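Local coordinates for flagellar biosynthesis protein FlhA (Bacillus subtilis, PDB 3MIX) that is involved in the export of flagellar proteins by type III secretion; this piece is its cytosolic domain, at residues 188-193 / 225-230. Numbering follows the deposited sequence.
Sequences ELIGRQ and KVLAKL
I190 meets L227 and A228 with no ring, amide or other flat side-chain group between them, so the contact has neither faces nor edges. It is aliphatic throughout, and no hydrogen bond crosses it. I190 CG2 lies 3.5 Å from A228 CA, tight for two carbons, and I190 CG2 is also 3.6 Å from A228 CB. CG1 stands anti to the backbone N (chi1 -179°) and carries the longer branch to L227. There I190 CG1 is 3.9 Å from L227 CB, and I190 CD1 reaches L227 CD1 at 4.0 Å. The two side chains cross at about a right angle. I190 and L227 are both buried. T195 and L198 of helix 192-205 flank I190, with T195 also touching L227, and L231 and I237 add to the packing around I190. The helix 220-232 further packs on helix 257-267, where K229 forms a salt bridge with D258. The chain makes an inverse gamma turn about I190, with a weak hydrogen bond from G191 N to L189 O. G191 then takes the N-cap position of helix 192-205. The arrangement is a tight turn between two consecutive helices, 170-189 and 192-205, whose central side chain packs against a third helix in the FlhA cytosolic domain.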
# COMPACT_ATOMS: atom_id res chain seq x y z
N GLU A 188 -2.48 -5.33 0.46
CA GLU A 188 -3.25 -6.44 1.01
C GLU A 188 -4.56 -6.65 0.26
O GLU A 188 -5.17 -7.69 0.42
CB GLU A 188 -3.59 -6.20 2.49
CG GLU A 188 -2.42 -6.43 3.45
CD GLU A 188 -2.73 -5.90 4.83
OE1 GLU A 188 -3.87 -6.10 5.30
OE2 GLU A 188 -1.84 -5.26 5.44
N LEU A 189 -4.99 -5.67 -0.54
CA LEU A 189 -6.30 -5.72 -1.22
C LEU A 189 -6.25 -6.04 -2.71
O LEU A 189 -7.29 -6.26 -3.34
CB LEU A 189 -7.06 -4.40 -0.99
CG LEU A 189 -7.61 -4.13 0.42
CD1 LEU A 189 -7.94 -2.60 0.60
CD2 LEU A 189 -8.86 -4.97 0.69
N ILE A 190 -5.07 -6.07 -3.31
CA ILE A 190 -4.96 -6.52 -4.70
C ILE A 190 -4.99 -8.08 -4.71
O ILE A 190 -3.98 -8.73 -4.93
CB ILE A 190 -3.72 -5.90 -5.43
CG1 ILE A 190 -3.61 -6.35 -6.89
CG2 ILE A 190 -2.43 -6.28 -4.72
CD1 ILE A 190 -4.56 -5.70 -7.84
N GLY A 191 -6.16 -8.65 -4.42
CA GLY A 191 -6.34 -10.09 -4.47
C GLY A 191 -6.47 -10.63 -5.88
O GLY A 191 -6.28 -9.90 -6.88
N ARG A 192 -6.84 -11.91 -5.98
CA ARG A 192 -6.92 -12.58 -7.28
C ARG A 192 -8.05 -12.01 -8.09
O ARG A 192 -7.92 -11.80 -9.30
CB ARG A 192 -7.13 -14.09 -7.11
CG ARG A 192 -6.92 -14.85 -8.45
CD ARG A 192 -7.30 -16.34 -8.28
NE ARG A 192 -7.16 -17.05 -9.55
CZ ARG A 192 -6.00 -17.48 -10.05
NH1 ARG A 192 -4.84 -17.28 -9.41
NH2 ARG A 192 -5.99 -18.10 -11.22
N GLN A 193 -9.16 -11.74 -7.41
CA GLN A 193 -10.31 -11.15 -8.06
C GLN A 193 -9.94 -9.81 -8.73
O GLN A 193 -10.30 -9.58 -9.89
CB GLN A 193 -11.50 -11.01 -7.07
CG GLN A 193 -12.17 -12.40 -6.74
CD GLN A 193 -13.49 -12.32 -5.94
OE1 GLN A 193 -13.78 -11.31 -5.29
NE2 GLN A 193 -14.30 -13.37 -6.02
N LYS A 225 1.24 -11.02 -7.10
CA LYS A 225 2.41 -10.69 -6.25
C LYS A 225 3.23 -9.49 -6.75
O LYS A 225 3.66 -8.68 -5.96
CB LYS A 225 3.34 -11.91 -6.12
CG LYS A 225 2.71 -13.08 -5.32
CD LYS A 225 3.61 -14.32 -5.45
CE LYS A 225 3.03 -15.45 -4.58
NZ LYS A 225 1.87 -16.15 -5.22
N VAL A 226 3.45 -9.38 -8.06
CA VAL A 226 4.12 -8.19 -8.58
C VAL A 226 3.30 -6.94 -8.30
O VAL A 226 3.84 -5.95 -7.77
CB VAL A 226 4.46 -8.33 -10.10
CG1 VAL A 226 5.01 -6.99 -10.68
CG2 VAL A 226 5.42 -9.53 -10.30
N LEU A 227 2.00 -7.00 -8.60
CA LEU A 227 1.12 -5.87 -8.33
C LEU A 227 1.08 -5.49 -6.84
O LEU A 227 1.10 -4.30 -6.52
CB LEU A 227 -0.29 -6.10 -8.86
CG LEU A 227 -0.42 -6.42 -10.36
CD1 LEU A 227 -1.90 -6.56 -10.71
CD2 LEU A 227 0.22 -5.31 -11.21
N ALA A 228 1.05 -6.49 -5.97
CA ALA A 228 1.04 -6.23 -4.54
C ALA A 228 2.35 -5.60 -4.09
O ALA A 228 2.35 -4.74 -3.25
CB ALA A 228 0.70 -7.57 -3.65
N LYS A 229 3.45 -6.07 -4.64
CA LYS A 229 4.75 -5.51 -4.30
C LYS A 229 4.91 -4.05 -4.79
O LYS A 229 5.49 -3.22 -4.09
CB LYS A 229 5.86 -6.43 -4.83
CG LYS A 229 7.19 -6.08 -4.21
CD LYS A 229 8.07 -7.28 -3.93
CE LYS A 229 9.23 -6.83 -3.04
NZ LYS A 229 10.38 -7.76 -3.15
N LEU A 230 4.37 -3.74 -5.97
CA LEU A 230 4.27 -2.35 -6.41
C LEU A 230 3.44 -1.50 -5.44
O LEU A 230 3.93 -0.45 -4.96
CB LEU A 230 3.75 -2.26 -7.86
CG LEU A 230 4.72 -2.87 -8.91
CD1 LEU A 230 4.05 -3.03 -10.28
CD2 LEU A 230 6.06 -2.06 -9.06